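Long-range contacts in diaminobutyrate-pyruvate transaminase and L-2,4-diaminobutyrate decarboxylase (Vibrio parahaemolyticus, PDB 2QMA), which probably works as a pyridoxal-phosphate-dependent enzyme, of which this C-terminal domain is the likely L-2,4-diaminobutyrate decarboxylase part: residues D294-G299 with F323-Y328; S425-R430 with F470-P475; L441-R446 with L457-V462. One frame throughout, in Å; residues are numbered along the deposited sequence.

Interaction 1. Residues D294-G299 with F323-Y328; sequences DGAYGG and FHKLFY
Lys325 lies against Ala296, its CD methylene 3.4 Å from Ala296 O and 4.1 Å from Ala296 CB. The lysine chain runs out extended through chi3 and then kinks at chi4 (74°), bringing NZ to a salt bridge with Asp322, just ahead of the segment. Lys325 is the predicted attachment point of pyridoxal phosphate, although no cofactor is bonded to it here. The fold is that of fold type I pyridoxal-phosphate enzymes: strands 290-295 and 318-322 run side by side and parallel in the large sheet, and the loops leaving them meet here. Asp294, on strand 290-295, probably corresponds to the aspartate that pairs with the pyridine nitrogen in related decarboxylases; its OD1 takes the N-H of Ala296 (3.2 Å, 161°) in an Asx turn. Leu326 N donates to a water at 2.9 Å, which also sits 2.7 Å from Ala296 O and within bonding distance of Tyr297 O, tying the two loops without a direct hydrogen bond. The CD2 methyl of Leu326 reaches Tyr297 CE1 at 4.0 Å, approaching the ring obliquely. Phe327 brings CE2 to 4.4 Å from Gly299 C, and its ring has Phe323 CD1 over its centre. A type I turn carries the chain from Lys325 to Tyr328, whose N returns to Lys325 O.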
ATOM      1  N   ASP A 294     -17.171  -1.719   9.156  1.00 11.08           N
ATOM      2  CA  ASP A 294     -15.776  -2.085   9.264  1.00 12.09           C
ATOM      3  C   ASP A 294     -15.696  -3.622   9.443  1.00 12.81           C
ATOM      4  O   ASP A 294     -15.779  -4.161  10.578  1.00 12.48           O
ATOM      5  CB  ASP A 294     -15.089  -1.328  10.416  1.00 14.04           C
ATOM      6  CG  ASP A 294     -13.582  -1.677  10.562  1.00 17.39           C
ATOM      7  OD1 ASP A 294     -13.072  -2.550   9.820  1.00 14.64           O
ATOM      8  OD2 ASP A 294     -12.915  -1.083  11.453  1.00 20.42           O
ATOM      9  N   GLY A 295     -15.512  -4.342   8.343  1.00 12.76           N
ATOM     10  CA  GLY A 295     -15.416  -5.783   8.492  1.00 12.45           C
ATOM     11  C   GLY A 295     -14.027  -6.318   8.340  1.00 13.80           C
ATOM     12  O   GLY A 295     -13.876  -7.449   7.897  1.00 14.21           O
ATOM     13  N   ALA A 296     -13.032  -5.515   8.723  1.00 15.02           N
ATOM     14  CA  ALA A 296     -11.622  -5.877   8.550  1.00 15.86           C
ATOM     15  C   ALA A 296     -11.360  -7.255   9.168  1.00 16.33           C
ATOM     16  O   ALA A 296     -10.767  -8.103   8.504  1.00 17.03           O
ATOM     17  CB  ALA A 296     -10.676  -4.774   9.093  1.00 15.51           C
ATOM     18  N   TYR A 297     -11.872  -7.496  10.376  1.00 15.88           N
ATOM     19  CA  TYR A 297     -11.793  -8.786  11.034  1.00 16.11           C
ATOM     20  C   TYR A 297     -12.877  -9.815  10.597  1.00 16.34           C
ATOM     21  O   TYR A 297     -12.571 -10.790   9.908  1.00 17.30           O
ATOM     22  CB  TYR A 297     -11.759  -8.561  12.553  1.00 16.26           C
ATOM     23  CG  TYR A 297     -11.609  -9.794  13.453  1.00 15.69           C
ATOM     24  CD1 TYR A 297     -11.322 -11.087  12.934  1.00 17.97           C
ATOM     25  CD2 TYR A 297     -11.719  -9.649  14.848  1.00 15.84           C
ATOM     26  CE1 TYR A 297     -11.180 -12.211  13.809  1.00 16.52           C
ATOM     27  CE2 TYR A 297     -11.574 -10.749  15.713  1.00 18.78           C
ATOM     28  CZ  TYR A 297     -11.319 -12.017  15.190  1.00 16.44           C
ATOM     29  OH  TYR A 297     -11.188 -13.035  16.094  1.00 16.56           O
ATOM     30  N   GLY A 298     -14.138  -9.570  10.951  1.00 15.50           N
ATOM     31  CA  GLY A 298     -15.205 -10.565  10.818  1.00 16.01           C
ATOM     32  C   GLY A 298     -15.922 -10.600   9.480  1.00 16.88           C
ATOM     33  O   GLY A 298     -16.839 -11.406   9.271  1.00 17.63           O
ATOM     34  N   GLY A 299     -15.499  -9.744   8.558  1.00 16.40           N
ATOM     35  CA  GLY A 299     -16.037  -9.767   7.196  1.00 16.55           C
ATOM     36  C   GLY A 299     -15.878 -11.148   6.583  1.00 16.86           C
ATOM     37  O   GLY A 299     -16.740 -11.563   5.819  1.00 16.17           O
ATOM     38  N   PHE A 323      -8.382  -8.786   3.521  1.00 19.52           N
ATOM     39  CA  PHE A 323      -8.002 -10.151   3.182  1.00 18.64           C
ATOM     40  C   PHE A 323      -6.740 -10.611   3.910  1.00 18.68           C
ATOM     41  O   PHE A 323      -6.532 -11.811   4.090  1.00 18.27           O
ATOM     42  CB  PHE A 323      -7.806 -10.287   1.685  1.00 19.42           C
ATOM     43  CG  PHE A 323      -9.010  -9.891   0.885  1.00 18.19           C
ATOM     44  CD1 PHE A 323     -10.115 -10.723   0.830  1.00 19.81           C
ATOM     45  CD2 PHE A 323      -9.033  -8.668   0.210  1.00 19.47           C
ATOM     46  CE1 PHE A 323     -11.239 -10.355   0.109  1.00 24.13           C
ATOM     47  CE2 PHE A 323     -10.134  -8.273  -0.507  1.00 18.01           C
ATOM     48  CZ  PHE A 323     -11.248  -9.116  -0.576  1.00 22.69           C
ATOM     49  N   HIS A 324      -5.906  -9.658   4.328  1.00 18.82           N
ATOM     50  CA  HIS A 324      -4.697 -10.011   5.011  1.00 20.21           C
ATOM     51  C   HIS A 324      -4.928 -10.221   6.484  1.00 20.50           C
ATOM     52  O   HIS A 324      -3.984 -10.290   7.250  1.00 22.20           O
ATOM     53  CB  HIS A 324      -3.533  -9.034   4.726  1.00 19.62           C
ATOM     54  CG  HIS A 324      -3.830  -7.606   5.050  1.00 22.64           C
ATOM     55  ND1 HIS A 324      -4.075  -7.158   6.334  1.00 27.28           N
ATOM     56  CD2 HIS A 324      -3.847  -6.509   4.262  1.00 23.21           C
ATOM     57  CE1 HIS A 324      -4.249  -5.849   6.319  1.00 25.12           C
ATOM     58  NE2 HIS A 324      -4.127  -5.432   5.071  1.00 26.85           N
ATOM     59  N   LYS A 325      -6.191 -10.306   6.883  1.00 21.08           N
ATOM     60  CA  LYS A 325      -6.516 -10.801   8.205  1.00 21.69           C
ATOM     61  C   LYS A 325      -7.024 -12.263   8.069  1.00 21.64           C
ATOM     62  O   LYS A 325      -6.231 -13.193   7.798  1.00 21.41           O
ATOM     63  CB  LYS A 325      -7.478  -9.849   8.955  1.00 22.01           C
ATOM     64  CG  LYS A 325      -6.798  -8.541   9.416  1.00 24.33           C
ATOM     65  CD  LYS A 325      -7.796  -7.535   9.964  1.00 22.35           C
ATOM     66  CE  LYS A 325      -7.154  -6.429  10.770  1.00 25.66           C
ATOM     67  NZ  LYS A 325      -6.407  -5.364  10.051  1.00 27.89           N
ATOM     68  N   LEU A 326      -8.325 -12.475   8.214  1.00 20.72           N
ATOM     69  CA  LEU A 326      -8.834 -13.828   8.327  1.00 19.99           C
ATOM     70  C   LEU A 326      -8.936 -14.557   6.983  1.00 19.30           C
ATOM     71  O   LEU A 326      -9.171 -15.769   6.942  1.00 19.72           O
ATOM     72  CB  LEU A 326     -10.196 -13.759   9.020  1.00 21.44           C
ATOM     73  CG  LEU A 326     -10.812 -14.878   9.840  1.00 21.22           C
ATOM     74  CD1 LEU A 326      -9.854 -15.610  10.783  1.00 19.87           C
ATOM     75  CD2 LEU A 326     -12.089 -14.317  10.549  1.00 18.21           C
ATOM     76  N   PHE A 327      -8.735 -13.845   5.875  1.00 18.07           N
ATOM     77  CA  PHE A 327      -8.629 -14.531   4.560  1.00 17.92           C
ATOM     78  C   PHE A 327      -7.208 -15.061   4.253  1.00 16.88           C
ATOM     79  O   PHE A 327      -6.967 -15.661   3.191  1.00 17.17           O
ATOM     80  CB  PHE A 327      -9.016 -13.606   3.420  1.00 18.80           C
ATOM     81  CG  PHE A 327     -10.504 -13.264   3.323  1.00 20.28           C
ATOM     82  CD1 PHE A 327     -11.334 -13.909   2.391  1.00 23.15           C
ATOM     83  CD2 PHE A 327     -11.038 -12.211   4.080  1.00 22.38           C
ATOM     84  CE1 PHE A 327     -12.693 -13.537   2.247  1.00 19.36           C
ATOM     85  CE2 PHE A 327     -12.365 -11.849   3.961  1.00 18.26           C
ATOM     86  CZ  PHE A 327     -13.200 -12.501   3.028  1.00 20.56           C
ATOM     87  N   TYR A 328      -6.278 -14.821   5.174  1.00 15.22           N
ATOM     88  CA  TYR A 328      -4.895 -15.347   5.095  1.00 16.00           C
ATOM     89  C   TYR A 328      -4.010 -14.859   3.944  1.00 15.36           C
ATOM     90  O   TYR A 328      -2.972 -15.466   3.653  1.00 14.64           O
ATOM     91  CB  TYR A 328      -4.949 -16.871   5.039  1.00 15.64           C
ATOM     92  CG  TYR A 328      -5.771 -17.471   6.151  1.00 17.50           C
ATOM     93  CD1 TYR A 328      -5.342 -17.390   7.484  1.00 17.69           C
ATOM     94  CD2 TYR A 328      -6.927 -18.206   5.864  1.00 19.50           C
ATOM     95  CE1 TYR A 328      -6.070 -17.988   8.521  1.00 17.85           C
ATOM     96  CE2 TYR A 328      -7.672 -18.834   6.918  1.00 18.94           C
ATOM     97  CZ  TYR A 328      -7.228 -18.692   8.236  1.00 18.59           C
ATOM     98  OH  TYR A 328      -7.936 -19.268   9.262  1.00 20.54           O
TER
HETATM   99  O   HOH W   1     -10.627 -10.697   7.798  1.00 32.33           O

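Interaction 2. Residues S425-R430 with F470-P475; sequences STVLFR and FTILNP
Strands 426-431 and 465-471 run antiparallel, with Val427 and Phe470 as a hydrogen-bonded pair (Val427 N to Phe470 O 2.9 Å, Phe470 N to Val427 O 3.1 Å) and Thr426 opposite Thr471 as a non-hydrogen-bonded one. The pairing continues beyond the regular strands: Ile472 N gives its proton to Ser425 O at 2.8 Å, and Ser425 OG returns one to Ile472 O, also at 2.8 Å. Ser425 therefore grips the backbone of Ile472 twice, once by main chain and once by side chain. A chi1 of 76° sets OG between its own N and carbonyl carbon, from where it reaches that oxygen; OG also hydrogen-bonds with Tyr297 OH, its strongest polar partner. On the sheet face carrying Val427 and Phe470 the packing is apolar. Phe429 stands T-shaped to Phe470, planes 62° apart and centroids 4.8 Å apart, its CE2 corner placed 3.6 Å above the centre of the Phe470 ring. The Val427 and Ile472 side chains cross obliquely, CG2 of the valine touching CD1 of the isoleucine at 4.1 Å. Helix 479-495 covers this layer through Leu485, Leu486 and Ile489, and helix 389-411 adds Thr403 and Ile410 beside Val427. The other face bears the two threonines, side by side and pointing the same way, Thr426 CG2 against Thr471 OG1. Their hydroxyls turn to backbone oxygens elsewhere, Thr426 OG1 to Asp270 and Thr471 OG1 to Ala105. Two central strands of a four-stranded antiparallel sheet, backed by helices on one face, are characteristic of the small C-terminal domain of fold type I pyridoxal-phosphate enzymes. The loop following strand 465-471 approaches Lys325, the predicted cofactor lysine, with about 6 Å between the side chains of Leu473 and Lys325 at their nearest atoms.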
ATOM      1  N   SER A 425     -12.861 -15.220  17.241  1.00 19.10           N
ATOM      2  CA  SER A 425     -11.693 -16.103  17.463  1.00 19.66           C
ATOM      3  C   SER A 425     -10.673 -15.552  18.462  1.00 20.15           C
ATOM      4  O   SER A 425      -9.500 -16.016  18.493  1.00 19.51           O
ATOM      5  CB  SER A 425     -11.047 -16.508  16.128  1.00 20.24           C
ATOM      6  OG  SER A 425     -10.265 -15.468  15.553  1.00 20.61           O
ATOM      7  N   THR A 426     -11.103 -14.585  19.286  1.00 19.61           N
ATOM      8  CA  THR A 426     -10.243 -14.081  20.363  1.00 20.12           C
ATOM      9  C   THR A 426     -10.618 -14.699  21.725  1.00 20.82           C
ATOM     10  O   THR A 426     -11.793 -15.061  21.984  1.00 19.81           O
ATOM     11  CB  THR A 426     -10.229 -12.501  20.492  1.00 20.17           C
ATOM     12  OG1 THR A 426     -11.521 -12.030  20.912  1.00 21.12           O
ATOM     13  CG2 THR A 426      -9.830 -11.827  19.185  1.00 18.86           C
ATOM     14  N   VAL A 427      -9.618 -14.795  22.604  1.00 20.39           N
ATOM     15  CA  VAL A 427      -9.857 -15.230  23.962  1.00 21.24           C
ATOM     16  C   VAL A 427      -9.161 -14.247  24.908  1.00 20.97           C
ATOM     17  O   VAL A 427      -8.002 -13.942  24.730  1.00 21.37           O
ATOM     18  CB  VAL A 427      -9.354 -16.674  24.189  1.00 21.37           C
ATOM     19  CG1 VAL A 427      -9.514 -17.100  25.663  1.00 22.91           C
ATOM     20  CG2 VAL A 427     -10.107 -17.641  23.295  1.00 21.71           C
ATOM     21  N   LEU A 428      -9.894 -13.792  25.923  1.00 20.97           N
ATOM     22  CA  LEU A 428      -9.422 -12.800  26.870  1.00 20.11           C
ATOM     23  C   LEU A 428      -9.386 -13.404  28.268  1.00 20.23           C
ATOM     24  O   LEU A 428     -10.396 -13.905  28.782  1.00 19.37           O
ATOM     25  CB  LEU A 428     -10.304 -11.531  26.820  1.00 20.70           C
ATOM     26  CG  LEU A 428     -10.375 -10.784  25.477  1.00 19.12           C
ATOM     27  CD1 LEU A 428     -11.390  -9.640  25.471  1.00 25.11           C
ATOM     28  CD2 LEU A 428      -8.993 -10.244  25.009  1.00 23.97           C
ATOM     29  N   PHE A 429      -8.196 -13.386  28.869  1.00 21.17           N
ATOM     30  CA  PHE A 429      -7.964 -14.095  30.118  1.00 21.31           C
ATOM     31  C   PHE A 429      -6.721 -13.562  30.788  1.00 21.64           C
ATOM     32  O   PHE A 429      -6.054 -12.705  30.259  1.00 22.32           O
ATOM     33  CB  PHE A 429      -7.797 -15.591  29.825  1.00 21.60           C
ATOM     34  CG  PHE A 429      -6.485 -15.938  29.162  1.00 22.48           C
ATOM     35  CD1 PHE A 429      -5.440 -16.515  29.907  1.00 23.73           C
ATOM     36  CD2 PHE A 429      -6.288 -15.701  27.808  1.00 23.16           C
ATOM     37  CE1 PHE A 429      -4.218 -16.852  29.308  1.00 24.66           C
ATOM     38  CE2 PHE A 429      -5.075 -16.048  27.185  1.00 26.09           C
ATOM     39  CZ  PHE A 429      -4.039 -16.618  27.947  1.00 23.91           C
ATOM     40  N   ARG A 430      -6.414 -14.073  31.965  1.00 21.48           N
ATOM     41  CA  ARG A 430      -5.233 -13.615  32.664  1.00 22.56           C
ATOM     42  C   ARG A 430      -4.746 -14.745  33.528  1.00 22.26           C
ATOM     43  O   ARG A 430      -5.528 -15.644  33.845  1.00 22.70           O
ATOM     44  CB  ARG A 430      -5.547 -12.371  33.500  1.00 22.03           C
ATOM     45  CG  ARG A 430      -6.532 -12.580  34.629  1.00 23.87           C
ATOM     46  CD  ARG A 430      -6.553 -11.329  35.461  1.00 26.14           C
ATOM     47  NE  ARG A 430      -7.586 -11.325  36.486  1.00 28.71           N
ATOM     48  CZ  ARG A 430      -7.876 -10.259  37.229  1.00 31.52           C
ATOM     49  NH1 ARG A 430      -7.208  -9.120  37.058  1.00 31.62           N
ATOM     50  NH2 ARG A 430      -8.841 -10.322  38.138  1.00 32.09           N
ATOM     51  N   PHE A 470      -5.351 -14.115  23.130  1.00 18.07           N
ATOM     52  CA  PHE A 470      -5.103 -14.976  21.994  1.00 17.98           C
ATOM     53  C   PHE A 470      -6.013 -14.427  20.876  1.00 17.94           C
ATOM     54  O   PHE A 470      -7.235 -14.260  21.075  1.00 18.24           O
ATOM     55  CB  PHE A 470      -5.572 -16.434  22.235  1.00 17.68           C
ATOM     56  CG  PHE A 470      -4.827 -17.225  23.302  1.00 17.64           C
ATOM     57  CD1 PHE A 470      -3.555 -16.876  23.766  1.00 19.86           C
ATOM     58  CD2 PHE A 470      -5.404 -18.407  23.778  1.00 17.07           C
ATOM     59  CE1 PHE A 470      -2.886 -17.704  24.746  1.00 16.98           C
ATOM     60  CE2 PHE A 470      -4.750 -19.226  24.723  1.00 18.31           C
ATOM     61  CZ  PHE A 470      -3.503 -18.860  25.218  1.00 17.20           C
ATOM     62  N   THR A 471      -5.423 -14.213  19.709  1.00 17.31           N
ATOM     63  CA  THR A 471      -6.149 -14.066  18.456  1.00 18.99           C
ATOM     64  C   THR A 471      -5.901 -15.317  17.623  1.00 17.46           C
ATOM     65  O   THR A 471      -4.823 -15.487  17.002  1.00 18.63           O
ATOM     66  CB  THR A 471      -5.716 -12.780  17.734  1.00 18.68           C
ATOM     67  OG1 THR A 471      -5.966 -11.682  18.618  1.00 19.49           O
ATOM     68  CG2 THR A 471      -6.550 -12.564  16.449  1.00 20.78           C
ATOM     69  N   ILE A 472      -6.847 -16.246  17.693  1.00 18.53           N
ATOM     70  CA  ILE A 472      -6.680 -17.528  17.007  1.00 17.85           C
ATOM     71  C   ILE A 472      -6.972 -17.409  15.506  1.00 18.08           C
ATOM     72  O   ILE A 472      -8.110 -17.128  15.083  1.00 19.56           O
ATOM     73  CB  ILE A 472      -7.547 -18.651  17.622  1.00 17.81           C
ATOM     74  CG1 ILE A 472      -7.378 -18.696  19.152  1.00 17.48           C
ATOM     75  CG2 ILE A 472      -7.185 -20.015  16.952  1.00 15.75           C
ATOM     76  CD1 ILE A 472      -8.536 -19.435  19.906  1.00 18.73           C
ATOM     77  N   LEU A 473      -5.946 -17.597  14.695  1.00 18.58           N
ATOM     78  CA  LEU A 473      -6.132 -17.476  13.251  1.00 18.40           C
ATOM     79  C   LEU A 473      -5.763 -18.729  12.519  1.00 17.68           C
ATOM     80  O   LEU A 473      -6.446 -19.131  11.594  1.00 16.98           O
ATOM     81  CB  LEU A 473      -5.354 -16.305  12.648  1.00 19.01           C
ATOM     82  CG  LEU A 473      -5.726 -14.854  13.002  1.00 21.43           C
ATOM     83  CD1 LEU A 473      -4.847 -13.846  12.232  1.00 19.52           C
ATOM     84  CD2 LEU A 473      -7.234 -14.564  12.804  1.00 20.53           C
ATOM     85  N   ASN A 474      -4.649 -19.329  12.914  1.00 17.25           N
ATOM     86  CA  ASN A 474      -4.164 -20.534  12.249  1.00 17.24           C
ATOM     87  C   ASN A 474      -5.219 -21.653  12.425  1.00 16.15           C
ATOM     88  O   ASN A 474      -5.570 -21.992  13.562  1.00 16.40           O
ATOM     89  CB  ASN A 474      -2.817 -20.926  12.842  1.00 16.35           C
ATOM     90  CG  ASN A 474      -2.158 -22.078  12.119  1.00 18.46           C
ATOM     91  OD1 ASN A 474      -2.816 -22.884  11.444  1.00 20.46           O
ATOM     92  ND2 ASN A 474      -0.838 -22.176  12.263  1.00 20.73           N
ATOM     93  N   PRO A 475      -5.755 -22.190  11.300  1.00 16.01           N
ATOM     94  CA  PRO A 475      -6.815 -23.202  11.412  1.00 16.85           C
ATOM     95  C   PRO A 475      -6.271 -24.610  11.670  1.00 17.34           C
ATOM     96  O   PRO A 475      -7.038 -25.586  11.708  1.00 17.53           O
ATOM     97  CB  PRO A 475      -7.546 -23.080  10.063  1.00 17.19           C
ATOM     98  CG  PRO A 475      -6.434 -22.710   9.076  1.00 15.61           C
ATOM     99  CD  PRO A 475      -5.419 -21.902   9.894  1.00 15.83           C
TER

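Interaction 3. Residues L441-R446 with L457-V462; sequences LNKALR and LGETIV
Arg446 and Glu459 meet at about a right angle, with CD of the arginine packed 3.0 Å from Glu459 OE2. The salt bridge from Arg446 NH1 to the same oxygen is long (3.4 Å) and its hydrogen bond weak; the guanidinium and carboxylate planes stand 66° apart. At the guanidinium edge, near its plane, NE makes another weak bond, to Leu457 O at 3.3 Å. Arg446 CG is anti to the backbone N (chi1 -171°), and bends at chi2 and chi3 then carry the chain past Leu457, the two side chains running in opposite directions. Glu459 OE1 lies 3.4 Å from Lys443 CG, across that chain, while the lysine NZ stays 5.0 Å away and makes a weak hydrogen bond to Thr466. Leu445 CD1 touches Leu457 CD1 at 4.3 Å, and Ile489 of helix 479-495 packs on both leucines.

Waters fill in the next shell. One donates to Lys443 O and to Glu459 OE2 and accepts weakly from Arg446 NH1, bridging the helix backbone to both charged groups. A second joins Arg446 O (2.7 Å) to Leu457 N, and a third accepts from Arg446 NH2 and donates to Leu457 O. Asp133 of the second subunit adds a long, weak ion pair to Arg446 NH2, so the arginine sits near the dimer partner.

Helix 438-452 runs nearly antiparallel to strand 458-462, their segment axes 157° apart and 9.4 Å at closest approach. Strands 426-431 and 458-462 are parallel, the helix connects them, and strand 465-471 fits in between: the arrangement is a split beta-alpha-beta crossover, with this contact fastening the helix to the edge strand that follows it.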
ATOM      1  N   LEU A 441       1.652  -8.837  37.226  1.00 28.67           N
ATOM      2  CA  LEU A 441       2.066 -10.181  36.831  1.00 27.53           C
ATOM      3  C   LEU A 441       1.801 -10.409  35.352  1.00 26.71           C
ATOM      4  O   LEU A 441       2.684 -10.823  34.614  1.00 25.86           O
ATOM      5  CB  LEU A 441       1.350 -11.240  37.683  1.00 27.09           C
ATOM      6  CG  LEU A 441       1.371 -12.689  37.196  1.00 28.04           C
ATOM      7  CD1 LEU A 441       2.800 -13.237  37.232  1.00 29.36           C
ATOM      8  CD2 LEU A 441       0.420 -13.587  37.980  1.00 27.44           C
ATOM      9  N   ASN A 442       0.586 -10.093  34.910  1.00 26.57           N
ATOM     10  CA  ASN A 442       0.231 -10.318  33.509  1.00 26.26           C
ATOM     11  C   ASN A 442       0.940  -9.399  32.514  1.00 26.65           C
ATOM     12  O   ASN A 442       1.292  -9.818  31.402  1.00 26.73           O
ATOM     13  CB  ASN A 442      -1.292 -10.320  33.328  1.00 25.88           C
ATOM     14  CG  ASN A 442      -1.926 -11.550  33.908  1.00 25.47           C
ATOM     15  OD1 ASN A 442      -1.992 -12.598  33.249  1.00 25.66           O
ATOM     16  ND2 ASN A 442      -2.403 -11.446  35.154  1.00 25.85           N
ATOM     17  N   LYS A 443       1.187  -8.155  32.909  1.00 26.78           N
ATOM     18  CA  LYS A 443       2.056  -7.295  32.103  1.00 27.21           C
ATOM     19  C   LYS A 443       3.466  -7.867  31.928  1.00 27.11           C
ATOM     20  O   LYS A 443       4.006  -7.903  30.813  1.00 27.53           O
ATOM     21  CB  LYS A 443       2.133  -5.890  32.694  1.00 27.91           C
ATOM     22  CG  LYS A 443       0.927  -5.067  32.339  1.00 29.08           C
ATOM     23  CD  LYS A 443       1.321  -3.621  32.108  1.00 32.43           C
ATOM     24  CE  LYS A 443       0.943  -2.782  33.295  1.00 33.60           C
ATOM     25  NZ  LYS A 443      -0.505  -2.907  33.638  1.00 32.47           N
ATOM     26  N   ALA A 444       4.054  -8.320  33.026  1.00 26.18           N
ATOM     27  CA  ALA A 444       5.416  -8.784  32.996  1.00 26.40           C
ATOM     28  C   ALA A 444       5.496 -10.094  32.190  1.00 26.59           C
ATOM     29  O   ALA A 444       6.378 -10.247  31.348  1.00 25.33           O
ATOM     30  CB  ALA A 444       5.948  -8.945  34.405  1.00 25.61           C
ATOM     31  N   LEU A 445       4.540 -11.004  32.389  1.00 26.07           N
ATOM     32  CA  LEU A 445       4.630 -12.253  31.659  1.00 27.07           C
ATOM     33  C   LEU A 445       4.423 -12.066  30.148  1.00 25.61           C
ATOM     34  O   LEU A 445       5.097 -12.728  29.356  1.00 25.66           O
ATOM     35  CB  LEU A 445       3.754 -13.353  32.268  1.00 27.41           C
ATOM     36  CG  LEU A 445       2.308 -13.585  31.928  1.00 29.14           C
ATOM     37  CD1 LEU A 445       2.201 -14.211  30.521  1.00 31.38           C
ATOM     38  CD2 LEU A 445       1.728 -14.509  33.004  1.00 27.73           C
ATOM     39  N   ARG A 446       3.567 -11.129  29.750  1.00 26.13           N
ATOM     40  CA  ARG A 446       3.421 -10.871  28.328  1.00 25.86           C
ATOM     41  C   ARG A 446       4.719 -10.397  27.655  1.00 25.39           C
ATOM     42  O   ARG A 446       5.105 -10.923  26.614  1.00 24.49           O
ATOM     43  CB  ARG A 446       2.283  -9.912  28.020  1.00 26.40           C
ATOM     44  CG  ARG A 446       2.041  -9.865  26.542  1.00 27.63           C
ATOM     45  CD  ARG A 446       1.982  -8.469  26.126  1.00 35.23           C
ATOM     46  NE  ARG A 446       2.621  -8.163  24.855  1.00 37.02           N
ATOM     47  CZ  ARG A 446       3.505  -7.184  24.712  1.00 38.61           C
ATOM     48  NH1 ARG A 446       3.866  -6.450  25.761  1.00 38.22           N
ATOM     49  NH2 ARG A 446       4.028  -6.941  23.525  1.00 41.18           N
ATOM     50  N   LEU A 457       1.882 -12.856  22.593  1.00 18.64           N
ATOM     51  CA  LEU A 457       0.558 -12.778  23.204  1.00 20.32           C
ATOM     52  C   LEU A 457       0.035 -11.354  23.138  1.00 20.65           C
ATOM     53  O   LEU A 457       0.816 -10.409  23.182  1.00 20.42           O
ATOM     54  CB  LEU A 457       0.624 -13.179  24.676  1.00 20.38           C
ATOM     55  CG  LEU A 457       1.087 -14.609  24.932  1.00 20.27           C
ATOM     56  CD1 LEU A 457       1.227 -14.878  26.425  1.00 22.96           C
ATOM     57  CD2 LEU A 457       0.142 -15.615  24.222  1.00 18.63           C
ATOM     58  N   GLY A 458      -1.277 -11.210  23.036  1.00 22.02           N
ATOM     59  CA  GLY A 458      -1.892  -9.865  23.021  1.00 23.37           C
ATOM     60  C   GLY A 458      -2.084  -9.374  24.455  1.00 25.00           C
ATOM     61  O   GLY A 458      -2.096 -10.172  25.385  1.00 24.18           O
ATOM     62  N   GLU A 459      -2.230  -8.063  24.653  1.00 26.38           N
ATOM     63  CA  GLU A 459      -2.572  -7.588  25.987  1.00 28.61           C
ATOM     64  C   GLU A 459      -3.523  -6.438  25.873  1.00 29.06           C
ATOM     65  O   GLU A 459      -3.352  -5.566  25.027  1.00 29.48           O
ATOM     66  CB  GLU A 459      -1.340  -7.273  26.876  1.00 28.84           C
ATOM     67  CG  GLU A 459      -0.884  -5.838  26.963  1.00 31.06           C
ATOM     68  CD  GLU A 459       0.153  -5.621  28.072  1.00 30.47           C
ATOM     69  OE1 GLU A 459      -0.184  -4.988  29.109  1.00 28.24           O
ATOM     70  OE2 GLU A 459       1.292  -6.109  27.918  1.00 32.40           O
ATOM     71  N   THR A 460      -4.580  -6.470  26.669  1.00 29.68           N
ATOM     72  CA  THR A 460      -5.528  -5.374  26.619  1.00 30.29           C
ATOM     73  C   THR A 460      -6.090  -5.063  28.005  1.00 30.65           C
ATOM     74  O   THR A 460      -5.549  -5.509  29.011  1.00 30.19           O
ATOM     75  CB  THR A 460      -6.600  -5.609  25.544  1.00 30.10           C
ATOM     76  OG1 THR A 460      -7.313  -4.385  25.303  1.00 32.33           O
ATOM     77  CG2 THR A 460      -7.570  -6.778  25.929  1.00 29.03           C
ATOM     78  N   ILE A 461      -7.126  -4.238  28.064  1.00 31.63           N
ATOM     79  CA  ILE A 461      -7.760  -3.956  29.331  1.00 33.02           C
ATOM     80  C   ILE A 461      -9.229  -4.370  29.278  1.00 32.90           C
ATOM     81  O   ILE A 461      -9.954  -4.021  28.356  1.00 33.50           O
ATOM     82  CB  ILE A 461      -7.556  -2.489  29.747  1.00 33.44           C
ATOM     83  CG1 ILE A 461      -6.056  -2.188  29.905  1.00 35.56           C
ATOM     84  CG2 ILE A 461      -8.314  -2.197  31.046  1.00 35.01           C
ATOM     85  CD1 ILE A 461      -5.608  -0.982  29.082  1.00 36.17           C
ATOM     86  N   VAL A 462      -9.658  -5.148  30.258  1.00 33.33           N
ATOM     87  CA  VAL A 462     -11.030  -5.658  30.256  1.00 34.18           C
ATOM     88  C   VAL A 462     -11.574  -5.395  31.632  1.00 34.54           C
ATOM     89  O   VAL A 462     -11.103  -5.997  32.597  1.00 34.15           O
ATOM     90  CB  VAL A 462     -11.086  -7.184  29.974  1.00 34.00           C
ATOM     91  CG1 VAL A 462     -12.523  -7.629  29.741  1.00 34.80           C
ATOM     92  CG2 VAL A 462     -10.230  -7.547  28.782  1.00 34.46           C
TER
HETATM   93  O   HOH W   2       3.445  -5.846  29.091  1.00 37.09           O
HETATM   94  O   HOH W   3       3.929 -12.295  24.560  1.00 24.52           O
HETATM   95  O   HOH W   4       3.426  -9.326  22.265  1.00 33.73           O

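The contacts lead from the region of the predicted cofactor lysine to the domain's outer side. Interactions 1 and 2 are buried and touch directly: besides the tie between Tyr297 and Ser425, Tyr328 OH probably bonds to Leu473 O, and Leu326 packs on Leu473, joining the large sheet's loops to the small domain. Interaction 3 is only partly buried and is nested in the loop closed by interaction 2; the two share the small sheet, Phe470 meeting Leu457 there. Chemistry changes along the way: a single water and apolar packing in interaction 1, regular strand pairing in interaction 2, weak charged bonds and several waters in interaction 3, about 12 Å from interaction 1 at nearest atoms.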